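Agap007691-pb (Anopheles gambiae, PDB 5C98) is of unknown function but adopts the serpin fold and may inhibit serine proteases. Local coordinates at residues Q66-L71 with L296-V301; M52-P55 with V61-D64; G70-E73 with A77-E80; E303-H308 with R315-G320. All coordinates share one frame; numbering follows the deposited sequence.

In the fold
The four contacts lie in the serpin fold with their centres about 18 to 24 Å from the chain centre. Contacts 2 and 3 follow the chain from helix 43-51 through helix 59-69 to helix 75-89. Contact 4 brings together two parts of the loop between helix 300-303 and strand 320-328. Contacts 1 and 2 share helix 59-69, with centres about 8 Å apart. Contacts 3 and 4 are farthest apart, about 20 Å between centres, and do not touch. Tyr-54 ties contact 2 to 1 and 3; Val-301 ties contact 1 to 4; Val-61 N bonds to Asp-306 OD2 between contacts 2 and 4. Contact 1 joins the early helices to the late part of the chain.

Contact 1: residues Q66-L71 with L296-V301; sequences QVAFGL and LGYGGV
The ring of Tyr-298 lies flat over the methyl group of Ala-68. Ala-68 CB sits 3.4 Å from the centroid of the Tyr-298 ring and only 3° off the ring normal. This is a CH-pi contact made squarely over the face. All six ring carbons are therefore almost equally far from the methyl, the nearest being Tyr-298 CD2 at 3.6 Å from Ala-68 CB. Ala-68 CA adds to the same face near the hydroxyl end, 3.6 Å from Tyr-298 CZ. The opposite face of the ring is covered by the carbonyl oxygen of Leu-296, so the ring is held between the helix and its own chain. Ala-68 CB also lies over the ring of Phe-69, which places the methyl between two aromatic groups.

Val-67 adds an oblique contact. Its CG1 branch, anti to the backbone N (chi1 176°), comes within 3.9 Å of Tyr-298 CE1. The polar end of the tyrosine is tied to the helix through one water. That water donates to Ala-68 O at 2.9 Å and lies 2.9 Å from Tyr-298 OH. It links the hydroxyl to a carbonyl in the last turn of helix 59-69.

Just before the tyrosine, Gly-297 ends helix 289-295 in a Schellman motif. Gly-70, with positive phi, does the turning at the end of helix 59-69. Phe-69 packs on Phe-24 of helix 15-32 and on Leu-50 of helix 43-51. Leu-296 also reaches helix 15-32, so the contact joins residues 296-301 to the helices on this side of the serpin fold.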
loop_
_atom_site.group_PDB
_atom_site.type_symbol
_atom_site.label_atom_id
_atom_site.label_comp_id
_atom_site.label_asym_id
_atom_site.label_seq_id
_atom_site.Cartn_x
_atom_site.Cartn_y
_atom_site.Cartn_z
ATOM N N GLN A 66 -19.985 2.964 1.150
ATOM C CA GLN A 66 -20.375 4.001 0.206
ATOM C C GLN A 66 -19.664 5.304 0.529
ATOM O O GLN A 66 -19.138 5.975 -0.361
ATOM C CB GLN A 66 -21.894 4.164 0.248
ATOM C CG GLN A 66 -22.622 3.015 -0.437
ATOM C CD GLN A 66 -24.059 2.861 0.015
ATOM O OE1 GLN A 66 -24.652 3.764 0.630
ATOM N NE2 GLN A 66 -24.640 1.707 -0.300
ATOM N N VAL A 67 -19.593 5.651 1.808
ATOM C CA VAL A 67 -18.942 6.896 2.212
ATOM C C VAL A 67 -17.437 6.799 2.009
ATOM O O VAL A 67 -16.811 7.675 1.397
ATOM C CB VAL A 67 -19.285 7.198 3.678
ATOM C CG1 VAL A 67 -18.540 8.446 4.151
ATOM C CG2 VAL A 67 -20.776 7.403 3.830
ATOM N N ALA A 68 -16.836 5.738 2.531
ATOM C CA ALA A 68 -15.380 5.634 2.548
ATOM C C ALA A 68 -14.802 5.516 1.146
ATOM O O ALA A 68 -13.770 6.123 0.837
ATOM C CB ALA A 68 -14.958 4.412 3.373
ATOM N N PHE A 69 -15.417 4.697 0.306
ATOM C CA PHE A 69 -14.844 4.284 -0.963
ATOM C C PHE A 69 -15.646 4.739 -2.173
ATOM O O PHE A 69 -15.195 4.532 -3.302
ATOM C CB PHE A 69 -14.761 2.745 -1.029
ATOM C CG PHE A 69 -14.062 2.093 0.150
ATOM C CD1 PHE A 69 -12.853 2.583 0.629
ATOM C CD2 PHE A 69 -14.627 0.974 0.770
ATOM C CE1 PHE A 69 -12.235 1.973 1.688
ATOM C CE2 PHE A 69 -14.038 0.379 1.847
ATOM C CZ PHE A 69 -12.807 0.873 2.302
ATOM N N GLY A 70 -16.836 5.306 -1.986
ATOM C CA GLY A 70 -17.665 5.687 -3.113
ATOM C C GLY A 70 -18.263 4.525 -3.874
ATOM O O GLY A 70 -18.571 4.666 -5.060
ATOM N N LEU A 71 -18.462 3.384 -3.223
ATOM C CA LEU A 71 -18.996 2.221 -3.919
ATOM C C LEU A 71 -20.406 2.497 -4.443
ATOM O O LEU A 71 -21.190 3.201 -3.787
ATOM C CB LEU A 71 -19.051 1.026 -2.972
ATOM C CG LEU A 71 -17.733 0.590 -2.378
ATOM C CD1 LEU A 71 -17.855 -0.817 -1.770
ATOM C CD2 LEU A 71 -16.580 0.616 -3.400
ATOM N N LEU A 296 -10.177 6.790 10.792
ATOM C CA LEU A 296 -10.854 7.581 9.773
ATOM C C LEU A 296 -12.370 7.619 9.944
ATOM O O LEU A 296 -13.034 8.331 9.184
ATOM C CB LEU A 296 -10.550 7.017 8.396
ATOM C CG LEU A 296 -9.089 7.059 7.915
ATOM C CD1 LEU A 296 -8.908 6.346 6.610
ATOM C CD2 LEU A 296 -8.619 8.498 7.793
ATOM N N GLY A 297 -12.931 6.868 10.890
ATOM C CA GLY A 297 -14.370 6.824 11.105
ATOM C C GLY A 297 -15.083 5.684 10.424
ATOM O O GLY A 297 -16.320 5.675 10.389
ATOM N N TYR A 298 -14.354 4.721 9.886
ATOM C CA TYR A 298 -14.938 3.627 9.132
ATOM C C TYR A 298 -14.708 2.306 9.844
ATOM O O TYR A 298 -14.453 1.273 9.223
ATOM C CB TYR A 298 -14.351 3.581 7.731
ATOM C CG TYR A 298 -14.396 4.884 7.006
ATOM C CD1 TYR A 298 -15.588 5.587 6.873
ATOM C CD2 TYR A 298 -13.254 5.411 6.439
ATOM C CE1 TYR A 298 -15.628 6.786 6.196
ATOM C CE2 TYR A 298 -13.283 6.610 5.758
ATOM C CZ TYR A 298 -14.474 7.286 5.634
ATOM O OH TYR A 298 -14.512 8.489 4.963
ATOM N N GLY A 299 -14.835 2.319 11.159
ATOM C CA GLY A 299 -14.614 1.111 11.917
ATOM C C GLY A 299 -15.788 0.167 11.940
ATOM O O GLY A 299 -15.641 -0.929 12.471
ATOM N N GLY A 300 -16.931 0.563 11.364
ATOM C CA GLY A 300 -18.161 -0.203 11.522
ATOM C C GLY A 300 -18.042 -1.672 11.155
ATOM O O GLY A 300 -18.580 -2.533 11.856
ATOM N N VAL A 301 -17.379 -1.986 10.037
ATOM C CA VAL A 301 -17.267 -3.380 9.609
ATOM C C VAL A 301 -16.510 -4.224 10.623
ATOM O O VAL A 301 -16.668 -5.450 10.640
ATOM C CB VAL A 301 -16.606 -3.480 8.229
ATOM C CG1 VAL A 301 -15.127 -3.112 8.299
ATOM C CG2 VAL A 301 -16.798 -4.884 7.638
HETATM O O HOH W 1 -12.963 8.375 2.457
#

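Contact 2: residues M52-P55 with V61-D64; sequences MFYP and VQED
Tyr-54 turns CG anti to its own backbone N (chi1 178°), which swings the ring across to helix 59-69. Gln-62 has CG beside its backbone N (chi1 -74°), and the chain runs extended from there. The glutamine thus crosses the ring and reaches the main-chain carbonyl of Tyr-54. The two side chains cross at about a right angle. Gln-62 CG comes within 3.7 Å of Tyr-54 CE1, and its amide nitrogen stands farther off over one face of the ring.

At the end of the chain, Gln-62 NE2 donates to Tyr-54 O at 3.0 Å. The bond is almost straight, with an N-H...O angle of 177°. The carbonyl oxygen lies in the amide plane of Gln-62, while the donor is tilted out of the carbonyl plane. The second N-H of the amide serves a water, 3.0 Å from Gln-62 NE2, which donates in turn to Pro-55 O at 3.1 Å. Both amide hydrogens are therefore used, and the direction of the amide is fixed.

This is a helix side chain bonding back to the connection that precedes it. Residues 52-55 follow helix 43-51, with a 3-10 segment at 54-55, and helix 59-69 starts soon after. Within this helix pair of the serpin fold, the ring edge of Tyr-54 also meets the helix backbone. Tyr-54 CE1 is 3.6 Å from Gln-62 O, which lies in the plane of the ring. Phe-53 turns the other way, toward Leu-169 and Leu-171 of strand 169-177 and the ring of Phe-117. Pro-55 rests on Val-75 and Ile-79 of helix 75-89.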
loop_
_atom_site.group_PDB
_atom_site.type_symbol
_atom_site.label_atom_id
_atom_site.label_comp_id
_atom_site.label_asym_id
_atom_site.label_seq_id
_atom_site.Cartn_x
_atom_site.Cartn_y
_atom_site.Cartn_z
ATOM N N MET A 52 -14.898 -6.625 -1.434
ATOM C CA MET A 52 -15.442 -7.962 -1.693
ATOM C C MET A 52 -16.547 -8.295 -0.708
ATOM O O MET A 52 -17.438 -9.082 -1.024
ATOM C CB MET A 52 -14.336 -9.022 -1.609
ATOM C CG MET A 52 -13.192 -8.814 -2.572
ATOM S SD MET A 52 -12.105 -10.246 -2.691
ATOM C CE MET A 52 -11.384 -10.236 -1.045
ATOM N N PHE A 53 -16.501 -7.722 0.493
ATOM C CA PHE A 53 -17.537 -8.001 1.479
ATOM C C PHE A 53 -18.762 -7.107 1.335
ATOM O O PHE A 53 -19.773 -7.359 1.990
ATOM C CB PHE A 53 -16.927 -7.853 2.874
ATOM C CG PHE A 53 -15.864 -8.856 3.145
ATOM C CD1 PHE A 53 -16.196 -10.085 3.666
ATOM C CD2 PHE A 53 -14.539 -8.611 2.794
ATOM C CE1 PHE A 53 -15.222 -11.041 3.899
ATOM C CE2 PHE A 53 -13.559 -9.580 3.010
ATOM C CZ PHE A 53 -13.910 -10.789 3.564
ATOM N N TYR A 54 -18.707 -6.066 0.503
ATOM C CA TYR A 54 -19.842 -5.160 0.372
ATOM C C TYR A 54 -21.135 -5.853 0.001
ATOM O O TYR A 54 -22.168 -5.521 0.599
ATOM C CB TYR A 54 -19.474 -4.099 -0.665
ATOM C CG TYR A 54 -20.511 -3.059 -1.011
ATOM C CD1 TYR A 54 -20.930 -2.134 -0.061
ATOM C CD2 TYR A 54 -20.972 -2.926 -2.305
ATOM C CE1 TYR A 54 -21.813 -1.151 -0.380
ATOM C CE2 TYR A 54 -21.867 -1.951 -2.640
ATOM C CZ TYR A 54 -22.280 -1.055 -1.676
ATOM O OH TYR A 54 -23.166 -0.052 -1.995
ATOM N N PRO A 55 -21.159 -6.810 -0.927
ATOM C CA PRO A 55 -22.433 -7.480 -1.238
ATOM C C PRO A 55 -22.993 -8.299 -0.087
ATOM O O PRO A 55 -24.183 -8.636 -0.118
ATOM C CB PRO A 55 -22.080 -8.371 -2.440
ATOM C CG PRO A 55 -20.775 -7.866 -2.939
ATOM C CD PRO A 55 -20.067 -7.291 -1.787
ATOM N N VAL A 61 -22.891 -1.261 7.345
ATOM C CA VAL A 61 -21.592 -1.369 6.686
ATOM C C VAL A 61 -21.681 -0.957 5.222
ATOM O O VAL A 61 -20.739 -0.369 4.680
ATOM C CB VAL A 61 -20.983 -2.776 6.876
ATOM C CG1 VAL A 61 -19.787 -3.028 5.936
ATOM C CG2 VAL A 61 -20.554 -2.938 8.314
ATOM N N GLN A 62 -22.776 -1.272 4.534
ATOM C CA GLN A 62 -22.896 -0.774 3.170
ATOM C C GLN A 62 -22.811 0.749 3.129
ATOM O O GLN A 62 -22.159 1.305 2.243
ATOM C CB GLN A 62 -24.168 -1.287 2.501
ATOM C CG GLN A 62 -24.050 -2.735 2.118
ATOM C CD GLN A 62 -25.151 -3.215 1.216
ATOM O OE1 GLN A 62 -26.258 -2.682 1.218
ATOM N NE2 GLN A 62 -24.854 -4.277 0.436
ATOM N N GLU A 63 -23.442 1.441 4.089
ATOM C CA GLU A 63 -23.341 2.892 4.147
ATOM C C GLU A 63 -21.900 3.319 4.362
ATOM O O GLU A 63 -21.393 4.202 3.664
ATOM C CB GLU A 63 -24.239 3.425 5.259
ATOM C CG GLU A 63 -24.274 4.939 5.351
ATOM C CD GLU A 63 -25.182 5.408 6.471
ATOM O OE1 GLU A 63 -24.708 5.474 7.624
ATOM O OE2 GLU A 63 -26.362 5.677 6.196
ATOM N N ASP A 64 -21.217 2.697 5.324
ATOM C CA ASP A 64 -19.813 2.998 5.567
ATOM C C ASP A 64 -18.993 2.875 4.289
ATOM O O ASP A 64 -18.116 3.700 4.021
ATOM C CB ASP A 64 -19.236 2.045 6.612
ATOM C CG ASP A 64 -19.356 2.550 8.036
ATOM O OD1 ASP A 64 -20.038 3.562 8.298
ATOM O OD2 ASP A 64 -18.759 1.886 8.918
HETATM O O HOH W 2 -26.325 -6.555 -0.844
#

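Contact 3: residues G70-E73 with A77-E80; sequences GLPE and AAIE
Pro-72 O is hydrogen-bonded to the hydroxyl of Tyr-54. That hydroxyl is gripped twice, because Gln-66 NE2 also bonds to it. A carbonyl, a phenol and an amide thus form one short polar chain beside the place where Pro-72 meets Ala-78.

The contact itself is wholly apolar. The CB-CG-CD edge of the Pro-72 ring is turned to the first turns of helix 75-89. Pro-72 CD lies 3.9 Å from Ala-78 CB, and Pro-72 CG is 4.1 Å from Ala-78 CA. The proline thus rests on the methyl and the backbone of the same residue. The carbonyl also comes near, with Pro-72 O 4.1 Å from Ala-78 CB. At the other end of the ring edge, Pro-72 CB approaches Ala-77 CB at a looser 4.3 Å. Small alanine side chains let the helix backbone come close, with 5.3 Å between Pro-72 CA and Ala-78 CA. The Ala-78 methyl also touches the Tyr-54 ring, and so lies against both the proline and the tyrosine that holds the proline's carbonyl.

Gly-70 leaves helix 59-69 with positive phi (71°). Leu-71 and Pro-72 then take polyproline II angles, which carries the proline across to the next helix. Leu-71 packs on Arg-47 and Ser-51 of helix 43-51. The short link between helices 59-69 and 75-89 is thereby packed against helix 43-51 as well.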
loop_
_atom_site.group_PDB
_atom_site.type_symbol
_atom_site.label_atom_id
_atom_site.label_comp_id
_atom_site.label_asym_id
_atom_site.label_seq_id
_atom_site.Cartn_x
_atom_site.Cartn_y
_atom_site.Cartn_z
ATOM N N GLY A 70 -16.836 5.306 -1.986
ATOM C CA GLY A 70 -17.665 5.687 -3.113
ATOM C C GLY A 70 -18.263 4.525 -3.874
ATOM O O GLY A 70 -18.571 4.666 -5.060
ATOM N N LEU A 71 -18.462 3.384 -3.223
ATOM C CA LEU A 71 -18.996 2.221 -3.919
ATOM C C LEU A 71 -20.406 2.497 -4.443
ATOM O O LEU A 71 -21.190 3.201 -3.787
ATOM C CB LEU A 71 -19.051 1.026 -2.972
ATOM C CG LEU A 71 -17.733 0.590 -2.378
ATOM C CD1 LEU A 71 -17.855 -0.817 -1.770
ATOM C CD2 LEU A 71 -16.580 0.616 -3.400
ATOM N N PRO A 72 -20.766 1.946 -5.606
ATOM C CA PRO A 72 -22.133 2.101 -6.120
ATOM C C PRO A 72 -23.175 1.512 -5.181
ATOM O O PRO A 72 -22.967 0.462 -4.567
ATOM C CB PRO A 72 -22.100 1.325 -7.443
ATOM C CG PRO A 72 -20.697 1.360 -7.871
ATOM C CD PRO A 72 -19.877 1.315 -6.598
ATOM N N GLU A 73 -24.331 2.180 -5.116
ATOM C CA GLU A 73 -25.482 1.605 -4.428
ATOM C C GLU A 73 -26.007 0.372 -5.146
ATOM O O GLU A 73 -26.654 -0.476 -4.525
ATOM C CB GLU A 73 -26.592 2.639 -4.312
ATOM C CG GLU A 73 -26.279 3.726 -3.316
ATOM C CD GLU A 73 -27.516 4.539 -2.961
ATOM O OE1 GLU A 73 -28.112 5.148 -3.876
ATOM O OE2 GLU A 73 -27.904 4.546 -1.772
ATOM N N ALA A 77 -23.334 -3.661 -9.798
ATOM C CA ALA A 77 -22.332 -2.813 -10.432
ATOM C C ALA A 77 -21.072 -2.702 -9.578
ATOM O O ALA A 77 -19.962 -2.617 -10.115
ATOM C CB ALA A 77 -22.911 -1.426 -10.684
ATOM N N ALA A 78 -21.214 -2.672 -8.252
ATOM C CA ALA A 78 -20.048 -2.620 -7.373
ATOM C C ALA A 78 -19.193 -3.867 -7.525
ATOM O O ALA A 78 -17.956 -3.786 -7.507
ATOM C CB ALA A 78 -20.511 -2.459 -5.930
ATOM N N ILE A 79 -19.830 -5.032 -7.662
ATOM C CA ILE A 79 -19.073 -6.268 -7.860
ATOM C C ILE A 79 -18.294 -6.184 -9.162
ATOM O O ILE A 79 -17.095 -6.474 -9.210
ATOM C CB ILE A 79 -20.029 -7.478 -7.839
ATOM C CG1 ILE A 79 -20.542 -7.705 -6.418
ATOM C CG2 ILE A 79 -19.341 -8.736 -8.364
ATOM C CD1 ILE A 79 -21.727 -8.654 -6.358
ATOM N N GLU A 80 -18.977 -5.807 -10.249
ATOM C CA GLU A 80 -18.299 -5.711 -11.541
ATOM C C GLU A 80 -17.168 -4.691 -11.495
ATOM O O GLU A 80 -16.103 -4.901 -12.097
ATOM C CB GLU A 80 -19.300 -5.343 -12.631
ATOM C CG GLU A 80 -20.297 -6.462 -12.928
ATOM C CD GLU A 80 -21.082 -6.256 -14.220
ATOM O OE1 GLU A 80 -21.125 -5.118 -14.731
ATOM O OE2 GLU A 80 -21.650 -7.245 -14.726
#

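Contact 4: residues E303-H308 with R315-G320; sequences EIDDLH and RTRLNG
Asp-305 and Arg-317 form a salt bridge that Arg-317 makes side-on. Arg-317 NE donates to Asp-305 OD1 at 3.0 Å, and Arg-317 NH2 donates to Asp-305 OD2 at 3.1 Å. Both bonds are nearly straight and lie in the guanidinium plane, but they meet the carboxylate from above its own plane. The two planes are 47° apart. Arg-317 CG stands between its backbone N and carbonyl carbon (chi1 63°), and a bend at chi3 turns the NE-NH2 edge of the guanidinium to the carboxylate. The backbone N of Arg-317 also donates to Asp-305 OD1, on the anti lone pair of that oxygen, by a more bent bond.

Backbone bonds come next. Leu-307 and Thr-316 form a single antiparallel hydrogen-bonded pair: Leu-307 N to Thr-316 O and Thr-316 N to Leu-307 O, both 2.9 Å.

Arg-315 bonds to backbone too. Its extended chain takes NH1 to Asp-306 O at 2.9 Å, and His-308 CB lies over one guanidinium face.

Apolar packing is slight; Leu-307 CD1 meets Leu-318 CB at 4.2 Å.

Two guanidinium N-H groups and the backbone N-H of Arg-317 on one carboxylate would probably keep Asp-305 ionised and fix Arg-317 against it, shortly before strand 320-328.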
loop_
_atom_site.group_PDB
_atom_site.type_symbol
_atom_site.label_atom_id
_atom_site.label_comp_id
_atom_site.label_asym_id
_atom_site.label_seq_id
_atom_site.Cartn_x
_atom_site.Cartn_y
_atom_site.Cartn_z
ATOM N N GLU A 303 -16.714 -3.512 13.991
ATOM C CA GLU A 303 -17.339 -3.256 15.287
ATOM C C GLU A 303 -18.815 -3.624 15.335
ATOM O O GLU A 303 -19.386 -3.675 16.430
ATOM C CB GLU A 303 -17.220 -1.768 15.646
ATOM C CG GLU A 303 -15.798 -1.271 15.797
ATOM C CD GLU A 303 -15.725 0.243 15.909
ATOM O OE1 GLU A 303 -16.790 0.879 16.059
ATOM O OE2 GLU A 303 -14.606 0.796 15.836
ATOM N N ILE A 304 -19.449 -3.849 14.193
ATOM C CA ILE A 304 -20.839 -4.267 14.112
ATOM C C ILE A 304 -20.853 -5.605 13.393
ATOM O O ILE A 304 -20.161 -5.782 12.383
ATOM C CB ILE A 304 -21.674 -3.231 13.327
ATOM C CG1 ILE A 304 -21.652 -1.887 14.063
ATOM C CG2 ILE A 304 -23.111 -3.716 13.135
ATOM C CD1 ILE A 304 -22.144 -0.715 13.236
ATOM N N ASP A 305 -21.656 -6.540 13.898
ATOM C CA ASP A 305 -21.772 -7.855 13.265
ATOM C C ASP A 305 -22.735 -7.730 12.099
ATOM O O ASP A 305 -23.951 -7.819 12.253
ATOM C CB ASP A 305 -22.221 -8.901 14.275
ATOM C CG ASP A 305 -21.183 -9.121 15.359
ATOM O OD1 ASP A 305 -20.061 -9.536 15.018
ATOM O OD2 ASP A 305 -21.482 -8.866 16.546
ATOM N N ASP A 306 -22.173 -7.513 10.901
ATOM C CA ASP A 306 -22.970 -7.105 9.763
ATOM C C ASP A 306 -22.704 -7.874 8.476
ATOM O O ASP A 306 -23.420 -7.642 7.501
ATOM C CB ASP A 306 -22.785 -5.595 9.504
ATOM C CG ASP A 306 -24.062 -4.904 9.012
ATOM O OD1 ASP A 306 -25.186 -5.276 9.434
ATOM O OD2 ASP A 306 -23.938 -3.961 8.193
ATOM N N LEU A 307 -21.763 -8.813 8.443
ATOM C CA LEU A 307 -21.437 -9.542 7.211
ATOM C C LEU A 307 -22.047 -10.932 7.198
ATOM O O LEU A 307 -21.880 -11.710 8.148
ATOM C CB LEU A 307 -19.928 -9.688 7.038
ATOM C CG LEU A 307 -19.143 -8.382 7.109
ATOM C CD1 LEU A 307 -17.646 -8.587 6.895
ATOM C CD2 LEU A 307 -19.689 -7.383 6.104
ATOM N N HIS A 308 -22.721 -11.251 6.104
ATOM C CA HIS A 308 -23.345 -12.561 5.929
ATOM C C HIS A 308 -22.357 -13.477 5.227
ATOM O O HIS A 308 -22.253 -13.496 4.007
ATOM C CB HIS A 308 -24.634 -12.446 5.137
ATOM C CG HIS A 308 -25.365 -13.738 4.998
ATOM N ND1 HIS A 308 -26.228 -13.990 3.958
ATOM C CD2 HIS A 308 -25.361 -14.853 5.765
ATOM C CE1 HIS A 308 -26.720 -15.208 4.085
ATOM N NE2 HIS A 308 -26.210 -15.752 5.173
ATOM N N ARG A 315 -24.780 -13.050 11.253
ATOM C CA ARG A 315 -23.841 -12.107 10.662
ATOM C C ARG A 315 -22.648 -11.894 11.584
ATOM O O ARG A 315 -22.767 -11.940 12.810
ATOM C CB ARG A 315 -24.526 -10.762 10.403
ATOM C CG ARG A 315 -25.402 -10.737 9.182
ATOM C CD ARG A 315 -26.108 -9.404 8.994
ATOM N NE ARG A 315 -27.104 -9.531 7.957
ATOM C CZ ARG A 315 -26.893 -9.358 6.656
ATOM N NH1 ARG A 315 -25.697 -8.957 6.202
ATOM N NH2 ARG A 315 -27.891 -9.586 5.825
ATOM N N THR A 316 -21.490 -11.657 10.979
ATOM C CA THR A 316 -20.245 -11.521 11.717
ATOM C C THR A 316 -19.536 -10.237 11.318
ATOM O O THR A 316 -19.661 -9.754 10.193
ATOM C CB THR A 316 -19.282 -12.715 11.491
ATOM O OG1 THR A 316 -18.075 -12.511 12.249
ATOM C CG2 THR A 316 -18.906 -12.872 10.036
ATOM N N ARG A 317 -18.777 -9.681 12.257
ATOM C CA ARG A 317 -17.848 -8.616 11.933
ATOM C C ARG A 317 -16.600 -9.208 11.293
ATOM O O ARG A 317 -16.338 -10.411 11.367
ATOM C CB ARG A 317 -17.437 -7.870 13.199
ATOM C CG ARG A 317 -16.688 -8.762 14.186
ATOM C CD ARG A 317 -16.545 -8.122 15.558
ATOM N NE ARG A 317 -17.839 -7.999 16.221
ATOM C CZ ARG A 317 -18.072 -7.200 17.260
ATOM N NH1 ARG A 317 -17.098 -6.434 17.742
ATOM N NH2 ARG A 317 -19.284 -7.156 17.811
ATOM N N LEU A 318 -15.835 -8.344 10.647
ATOM C CA LEU A 318 -14.508 -8.715 10.192
ATOM C C LEU A 318 -13.579 -8.616 11.388
ATOM O O LEU A 318 -13.456 -7.545 11.985
ATOM C CB LEU A 318 -14.090 -7.779 9.073
ATOM C CG LEU A 318 -12.729 -8.032 8.441
ATOM C CD1 LEU A 318 -12.572 -9.477 7.985
ATOM C CD2 LEU A 318 -12.511 -7.034 7.279
ATOM N N ASN A 319 -12.960 -9.736 11.770
ATOM C CA ASN A 319 -12.178 -9.765 13.008
ATOM C C ASN A 319 -10.796 -9.138 12.888
ATOM O O ASN A 319 -10.227 -8.735 13.909
ATOM C CB ASN A 319 -12.033 -11.196 13.531
ATOM C CG ASN A 319 -13.346 -11.798 13.899
ATOM O OD1 ASN A 319 -13.819 -12.727 13.256
ATOM N ND2 ASN A 319 -13.989 -11.225 14.921
ATOM N N GLY A 320 -10.261 -9.015 11.678
ATOM C CA GLY A 320 -8.963 -8.431 11.469
ATOM C C GLY A 320 -8.723 -8.183 10.004
ATOM O O GLY A 320 -9.320 -8.851 9.152
#